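Local structure of ferredoxin-NADP reductase (5TR9) at residues A[43-56]-A[101-114]. The protein binds FAD and probably transfers electrons between NADP(H) and ferredoxin. Sequence-based numbering, arbitrary orientation.
Sequences YRFKAGQFSRLGFY and TILLDKNATGFLLP. With FAD (flavin-adenine dinucleotide), chain C.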
loop_
_atom_site.group_PDB
_atom_site.type_symbol
_atom_site.label_atom_id
_atom_site.label_comp_id
_atom_site.label_asym_id
_atom_site.label_seq_id
_atom_site.Cartn_x
_atom_site.Cartn_y
_atom_site.Cartn_z
ATOM N N TYR A 43 -2.327 -3.862 20.583
ATOM C CA TYR A 43 -1.675 -3.346 19.376
ATOM C C TYR A 43 -2.632 -2.445 18.605
ATOM O O TYR A 43 -3.615 -2.922 18.029
ATOM C CB TYR A 43 -1.189 -4.477 18.479
ATOM C CG TYR A 43 -0.299 -3.989 17.353
ATOM C CD1 TYR A 43 1.046 -3.718 17.579
ATOM C CD2 TYR A 43 -0.800 -3.802 16.072
ATOM C CE1 TYR A 43 1.870 -3.264 16.560
ATOM C CE2 TYR A 43 0.021 -3.345 15.029
ATOM C CZ TYR A 43 1.360 -3.092 15.282
ATOM O OH TYR A 43 2.181 -2.644 14.266
ATOM N N ARG A 44 -2.318 -1.151 18.556
ATOM C CA ARG A 44 -3.123 -0.157 17.857
ATOM C C ARG A 44 -2.364 0.363 16.646
ATOM O O ARG A 44 -1.140 0.532 16.694
ATOM C CB ARG A 44 -3.453 1.017 18.778
ATOM C CG ARG A 44 -4.008 0.609 20.127
ATOM C CD ARG A 44 -5.435 0.125 19.997
ATOM N NE ARG A 44 -6.247 1.091 19.266
ATOM C CZ ARG A 44 -6.734 2.211 19.792
ATOM N NH1 ARG A 44 -6.495 2.510 21.065
ATOM N NH2 ARG A 44 -7.461 3.033 19.045
ATOM N N PHE A 45 -3.089 0.640 15.562
ATOM C CA PHE A 45 -2.460 1.316 14.438
ATOM C C PHE A 45 -3.516 2.134 13.717
ATOM O O PHE A 45 -4.719 1.955 13.928
ATOM C CB PHE A 45 -1.761 0.332 13.484
ATOM C CG PHE A 45 -2.699 -0.540 12.698
ATOM C CD1 PHE A 45 -3.231 -1.708 13.256
ATOM C CD2 PHE A 45 -3.036 -0.199 11.385
ATOM C CE1 PHE A 45 -4.090 -2.514 12.516
ATOM C CE2 PHE A 45 -3.895 -0.994 10.640
ATOM C CZ PHE A 45 -4.432 -2.158 11.216
ATOM N N LYS A 46 -3.051 3.082 12.914
ATOM C CA LYS A 46 -3.923 3.826 12.022
ATOM C C LYS A 46 -3.756 3.277 10.613
ATOM O O LYS A 46 -2.635 3.009 10.173
ATOM C CB LYS A 46 -3.598 5.319 12.042
ATOM C CG LYS A 46 -3.810 5.987 13.383
ATOM C CD LYS A 46 -3.409 7.459 13.299
ATOM C CE LYS A 46 -3.411 8.129 14.654
ATOM N NZ LYS A 46 -4.788 8.274 15.200
ATOM N N ALA A 47 -4.872 3.124 9.899
ATOM C CA ALA A 47 -4.803 2.582 8.546
ATOM C C ALA A 47 -3.830 3.381 7.688
ATOM O O ALA A 47 -3.877 4.616 7.657
ATOM C CB ALA A 47 -6.191 2.592 7.909
ATOM N N GLY A 48 -2.931 2.657 7.004
ATOM C CA GLY A 48 -1.856 3.252 6.242
ATOM C C GLY A 48 -0.490 3.108 6.894
ATOM O O GLY A 48 0.534 3.299 6.216
ATOM N N GLN A 49 -0.447 2.768 8.175
ATOM C CA GLN A 49 0.813 2.650 8.895
ATOM C C GLN A 49 1.438 1.266 8.715
ATOM O O GLN A 49 0.826 0.331 8.183
ATOM C CB GLN A 49 0.589 2.955 10.375
ATOM C CG GLN A 49 0.291 4.431 10.607
ATOM C CD GLN A 49 0.327 4.794 12.068
ATOM O OE1 GLN A 49 -0.242 4.099 12.920
ATOM N NE2 GLN A 49 1.012 5.890 12.383
ATOM N N PHE A 50 2.697 1.154 9.146
ATOM C CA PHE A 50 3.432 -0.098 9.028
ATOM C C PHE A 50 3.911 -0.619 10.380
ATOM O O PHE A 50 4.130 0.137 11.337
ATOM C CB PHE A 50 4.616 0.036 8.039
ATOM C CG PHE A 50 5.654 1.074 8.410
ATOM C CD1 PHE A 50 6.762 0.730 9.190
ATOM C CD2 PHE A 50 5.564 2.372 7.919
ATOM C CE1 PHE A 50 7.745 1.684 9.502
ATOM C CE2 PHE A 50 6.541 3.331 8.230
ATOM C CZ PHE A 50 7.627 2.983 9.016
ATOM N N SER A 51 4.030 -1.948 10.443
ATOM C CA SER A 51 4.579 -2.684 11.568
ATOM C C SER A 51 6.050 -2.970 11.321
ATOM O O SER A 51 6.540 -2.888 10.196
ATOM C CB SER A 51 3.859 -4.021 11.747
ATOM O OG SER A 51 2.453 -3.870 11.834
ATOM N N ARG A 52 6.751 -3.317 12.390
ATOM C CA ARG A 52 8.075 -3.916 12.288
ATOM C C ARG A 52 7.963 -5.349 12.785
ATOM O O ARG A 52 7.529 -5.581 13.918
ATOM C CB ARG A 52 9.117 -3.129 13.083
ATOM C CG ARG A 52 9.809 -2.051 12.266
ATOM C CD ARG A 52 10.766 -1.212 13.108
ATOM N NE ARG A 52 11.552 -1.996 14.061
ATOM C CZ ARG A 52 12.830 -2.336 13.894
ATOM N NH1 ARG A 52 13.482 -1.972 12.798
ATOM N NH2 ARG A 52 13.455 -3.038 14.830
ATOM N N LEU A 53 8.317 -6.298 11.925
ATOM C CA LEU A 53 8.234 -7.720 12.217
ATOM C C LEU A 53 9.640 -8.282 12.291
ATOM O O LEU A 53 10.546 -7.805 11.601
ATOM C CB LEU A 53 7.457 -8.473 11.137
ATOM C CG LEU A 53 6.040 -7.981 10.840
ATOM C CD1 LEU A 53 5.402 -8.819 9.716
ATOM C CD2 LEU A 53 5.193 -8.029 12.109
ATOM N N GLY A 54 9.818 -9.301 13.128
ATOM C CA GLY A 54 11.154 -9.816 13.349
ATOM C C GLY A 54 11.149 -11.297 13.650
ATOM O O GLY A 54 10.110 -11.911 13.912
ATOM N N PHE A 55 12.344 -11.867 13.602
ATOM C CA PHE A 55 12.564 -13.240 14.027
ATOM C C PHE A 55 13.799 -13.305 14.907
ATOM O O PHE A 55 14.761 -12.558 14.714
ATOM C CB PHE A 55 12.782 -14.204 12.847
ATOM C CG PHE A 55 11.585 -14.388 11.967
ATOM C CD1 PHE A 55 10.538 -15.211 12.359
ATOM C CD2 PHE A 55 11.525 -13.771 10.730
ATOM C CE1 PHE A 55 9.432 -15.392 11.533
ATOM C CE2 PHE A 55 10.432 -13.951 9.895
ATOM C CZ PHE A 55 9.386 -14.764 10.298
ATOM N N TYR A 56 13.770 -14.221 15.870
ATOM C CA TYR A 56 15.002 -14.639 16.516
ATOM C C TYR A 56 15.862 -15.378 15.500
ATOM O O TYR A 56 15.383 -16.291 14.822
ATOM C CB TYR A 56 14.704 -15.557 17.698
ATOM C CG TYR A 56 13.889 -14.962 18.827
ATOM C CD1 TYR A 56 14.309 -13.817 19.492
ATOM C CD2 TYR A 56 12.719 -15.583 19.259
ATOM C CE1 TYR A 56 13.579 -13.299 20.547
ATOM C CE2 TYR A 56 11.979 -15.065 20.303
ATOM C CZ TYR A 56 12.413 -13.924 20.941
ATOM O OH TYR A 56 11.692 -13.413 22.000
ATOM N N THR A 101 6.893 -18.787 15.658
ATOM C CA THR A 101 6.969 -17.519 16.371
ATOM C C THR A 101 7.451 -16.415 15.440
ATOM O O THR A 101 8.437 -16.587 14.715
ATOM C CB THR A 101 7.919 -17.633 17.564
ATOM O OG1 THR A 101 7.355 -18.505 18.552
ATOM C CG2 THR A 101 8.173 -16.264 18.189
ATOM N N ILE A 102 6.763 -15.277 15.479
ATOM C CA ILE A 102 7.200 -14.064 14.805
ATOM C C ILE A 102 7.077 -12.932 15.814
ATOM O O ILE A 102 6.201 -12.950 16.685
ATOM C CB ILE A 102 6.383 -13.798 13.513
ATOM C CG1 ILE A 102 6.976 -12.630 12.707
ATOM C CG2 ILE A 102 4.898 -13.535 13.830
ATOM C CD1 ILE A 102 6.459 -12.564 11.265
ATOM N N LEU A 103 7.995 -11.972 15.732
ATOM C CA LEU A 103 8.070 -10.880 16.696
ATOM C C LEU A 103 7.395 -9.644 16.119
ATOM O O LEU A 103 7.584 -9.320 14.945
ATOM C CB LEU A 103 9.525 -10.559 17.044
ATOM C CG LEU A 103 10.406 -11.756 17.415
ATOM C CD1 LEU A 103 11.778 -11.260 17.819
ATOM C CD2 LEU A 103 9.765 -12.553 18.526
ATOM N N LEU A 104 6.608 -8.959 16.955
ATOM C CA LEU A 104 5.853 -7.773 16.547
ATOM C C LEU A 104 6.278 -6.597 17.416
ATOM O O LEU A 104 5.999 -6.578 18.617
ATOM C CB LEU A 104 4.349 -8.024 16.669
ATOM C CG LEU A 104 3.417 -6.842 16.385
ATOM C CD1 LEU A 104 3.523 -6.393 14.935
ATOM C CD2 LEU A 104 1.994 -7.239 16.741
ATOM N N ASP A 105 6.947 -5.614 16.813
ATOM C CA ASP A 105 7.269 -4.387 17.534
ATOM C C ASP A 105 5.982 -3.758 18.051
ATOM O O ASP A 105 4.961 -3.759 17.360
ATOM C CB ASP A 105 8.015 -3.422 16.605
ATOM C CG ASP A 105 8.568 -2.213 17.326
ATOM O OD1 ASP A 105 7.782 -1.388 17.833
ATOM O OD2 ASP A 105 9.810 -2.089 17.401
ATOM N N LYS A 106 6.020 -3.251 19.288
ATOM C CA LYS A 106 4.799 -2.746 19.914
ATOM C C LYS A 106 4.272 -1.477 19.248
ATOM O O LYS A 106 3.107 -1.120 19.458
ATOM C CB LYS A 106 5.028 -2.500 21.409
ATOM C CG LYS A 106 5.157 -3.781 22.217
ATOM C CD LYS A 106 5.347 -3.512 23.698
ATOM C CE LYS A 106 5.433 -4.825 24.455
ATOM N NZ LYS A 106 5.755 -4.613 25.898
ATOM N N ASN A 107 5.081 -0.797 18.443
ATOM C CA ASN A 107 4.698 0.485 17.869
ATOM C C ASN A 107 4.498 0.365 16.364
ATOM O O ASN A 107 5.341 -0.209 15.664
ATOM C CB ASN A 107 5.752 1.549 18.159
ATOM C CG ASN A 107 5.368 2.913 17.609
ATOM O OD1 ASN A 107 4.388 3.519 18.051
ATOM N ND2 ASN A 107 6.140 3.402 16.641
ATOM N N ALA A 108 3.390 0.913 15.875
ATOM C CA ALA A 108 3.177 1.118 14.451
ATOM C C ALA A 108 3.534 2.554 14.091
ATOM O O ALA A 108 3.358 3.476 14.893
ATOM C CB ALA A 108 1.728 0.814 14.054
ATOM N N THR A 109 4.010 2.742 12.860
ATOM C CA THR A 109 4.670 3.973 12.443
ATOM C C THR A 109 4.153 4.387 11.071
ATOM O O THR A 109 3.695 3.554 10.288
ATOM C CB THR A 109 6.215 3.757 12.379
ATOM O OG1 THR A 109 6.692 3.351 13.666
ATOM C CG2 THR A 109 6.964 5.011 11.943
ATOM N N GLY A 110 4.234 5.684 10.781
ATOM C CA GLY A 110 4.054 6.114 9.410
ATOM C C GLY A 110 3.102 7.275 9.258
ATOM O O GLY A 110 2.279 7.546 10.147
ATOM N N PHE A 111 3.194 7.958 8.115
ATOM C CA PHE A 111 2.455 9.195 7.900
ATOM C C PHE A 111 1.550 9.148 6.678
ATOM O O PHE A 111 1.072 10.204 6.239
ATOM C CB PHE A 111 3.439 10.367 7.805
ATOM C CG PHE A 111 4.306 10.506 9.023
ATOM C CD1 PHE A 111 3.772 10.961 10.218
ATOM C CD2 PHE A 111 5.644 10.144 8.985
ATOM C CE1 PHE A 111 4.562 11.075 11.353
ATOM C CE2 PHE A 111 6.438 10.259 10.116
ATOM C CZ PHE A 111 5.893 10.722 11.299
ATOM N N LEU A 112 1.287 7.961 6.123
ATOM C CA LEU A 112 0.281 7.810 5.068
ATOM C C LEU A 112 -1.086 7.816 5.737
ATOM O O LEU A 112 -1.730 6.783 5.928
ATOM C CB LEU A 112 0.477 6.524 4.280
ATOM C CG LEU A 112 1.691 6.441 3.363
ATOM C CD1 LEU A 112 1.678 5.056 2.713
ATOM C CD2 LEU A 112 1.677 7.556 2.304
ATOM N N LEU A 113 -1.532 9.019 6.087
ATOM C CA LEU A 113 -2.697 9.223 6.944
ATOM C C LEU A 113 -3.703 10.079 6.188
ATOM O O LEU A 113 -3.677 11.317 6.283
ATOM C CB LEU A 113 -2.271 9.869 8.260
ATOM C CG LEU A 113 -1.315 9.000 9.086
ATOM C CD1 LEU A 113 -0.786 9.768 10.275
ATOM C CD2 LEU A 113 -2.019 7.723 9.544
ATOM N N PRO A 114 -4.622 9.458 5.439
ATOM C CA PRO A 114 -5.451 10.233 4.497
ATOM C C PRO A 114 -6.399 11.215 5.156
ATOM O O PRO A 114 -6.782 12.195 4.505
ATOM C CB PRO A 114 -6.227 9.150 3.730
ATOM C CG PRO A 114 -6.151 7.935 4.590
ATOM C CD PRO A 114 -4.870 8.009 5.352
HETATM P PA FAD C . 16.286 -6.849 1.943
HETATM O O1A FAD C . 17.689 -7.102 2.389
HETATM O O2A FAD C . 15.421 -6.017 2.882
HETATM O O5B FAD C . 16.235 -6.122 0.562
HETATM C C5B FAD C . 17.031 -6.570 -0.553
HETATM C C4B FAD C . 16.628 -5.739 -1.746
HETATM O O4B FAD C . 15.327 -6.168 -2.194
HETATM C C3B FAD C . 16.458 -4.252 -1.469
HETATM O O3B FAD C . 17.693 -3.549 -1.557
HETATM C C2B FAD C . 15.498 -3.819 -2.578
HETATM O O2B FAD C . 16.186 -3.591 -3.804
HETATM C C1B FAD C . 14.628 -5.065 -2.751
HETATM N N9A FAD C . 13.322 -5.003 -2.112
HETATM C C8A FAD C . 13.041 -5.073 -0.774
HETATM N N7A FAD C . 11.757 -5.045 -0.499
HETATM C C5A FAD C . 11.157 -4.970 -1.747
HETATM C C6A FAD C . 9.809 -4.909 -2.144
HETATM N N6A FAD C . 8.786 -4.907 -1.283
HETATM N N1A FAD C . 9.549 -4.827 -3.469
HETATM C C2A FAD C . 10.574 -4.829 -4.329
HETATM N N3A FAD C . 11.885 -4.880 -4.070
HETATM C C4A FAD C . 12.109 -4.959 -2.751
HETATM N N1 FAD C . 8.078 -5.200 1.744
HETATM C C2 FAD C . 6.975 -5.925 1.407
HETATM O O2 FAD C . 7.073 -6.980 0.762
HETATM N N3 FAD C . 5.718 -5.456 1.774
HETATM C C4 FAD C . 5.463 -4.285 2.472
HETATM O O4 FAD C . 4.308 -3.969 2.761
HETATM C C4X FAD C . 6.644 -3.539 2.830
HETATM N N5 FAD C . 6.490 -2.398 3.478
HETATM C C5X FAD C . 7.627 -1.690 3.817
HETATM C C6 FAD C . 7.484 -0.485 4.509
HETATM C C7 FAD C . 8.594 0.268 4.872
HETATM C C7M FAD C . 8.406 1.554 5.632
HETATM C C8 FAD C . 9.880 -0.195 4.552
HETATM C C8M FAD C . 11.101 0.601 4.943
HETATM C C9 FAD C . 10.027 -1.393 3.855
HETATM C C9A FAD C . 8.915 -2.146 3.491
HETATM N N10 FAD C . 9.024 -3.347 2.749
HETATM C C10 FAD C . 7.913 -4.079 2.431
HETATM C "C1'" FAD C . 10.329 -3.960 2.493
HETATM C "C2'" FAD C . 10.626 -5.003 3.586
HETATM O "O2'" FAD C . 10.894 -4.384 4.847
HETATM C "C3'" FAD C . 11.803 -5.903 3.203
HETATM O "O3'" FAD C . 12.893 -5.101 2.766
HETATM C "C4'" FAD C . 11.435 -7.017 2.221
HETATM O "O4'" FAD C . 10.545 -7.928 2.870
HETATM C "C5'" FAD C . 12.639 -7.783 1.713
HETATM O "O5'" FAD C . 13.404 -8.253 2.840
HETATM P P FAD C . 14.704 -9.137 2.622
HETATM O O1P FAD C . 14.336 -10.430 1.905
HETATM O O2P FAD C . 15.402 -9.232 3.933
HETATM O O3P FAD C . 15.560 -8.221 1.618
HETATM O O HOH W 1 4.875 -2.849 14.828
HETATM O O HOH W 2 1.157 1.844 17.470
HETATM O O HOH W 3 0.277 -0.352 19.885
HETATM O O HOH W 4 2.330 5.309 6.787
HETATM O O HOH W 5 6.547 0.375 12.910
HETATM O O HOH W 6 11.350 -16.107 15.893
#
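F50 carries CG between its backbone N and carbonyl carbon (chi1 60°), and the ring beyond is sandwiched: T109 CB lies over one face, toward the rim, and the C7M methyl of FAD sits over the centre of the other, 3.7 Å from F50 CE2. Y43 has CG anti to the backbone N (chi1 -170°), which sets one ring face against L104; L104 CD2 approaches Y43 CD1 to 3.7 Å over that face, while D105 O meets the ring at its edge. The Y43 hydroxyl reaches a water that also takes the N-H of R52 and donates to the carbonyls of D105 and N107; this water links the two segments where direct pairing lapses, and a second water joins F50 O, N107 O and T109 OG1. Beyond it F50 and T109 pair again through two backbone bonds, F50 N to T109 O at 2.8 Å being the shorter. On the other side of this break, strands 50-56 and 101-105 run antiparallel in the six-stranded sheet of the FAD-binding domain, the flavin-carrying half of the ferredoxin reductase fold. G54 and L103 form a hydrogen-bonded pair there, and D105 N adds a bond to R52 O. L103 lays CD1 over a face of the Y56 ring, whose hydroxyl bonds to E19 of strand 17-27. R52 CB packs on D105 CB at 3.7 Å; the long salt bridge from R52 NE to D105 OD2 is doubtful, since R52 has a second conformer. At the far end the Q49 amide is held at both its nitrogen and its oxygen: NE2 gives a nearly straight bond (177°) to G110 O, 3.1 Å away and in the amide plane, and OE1 accepts from K46 N, which comes from above its carbonyl plane, across the type II turn 46-49.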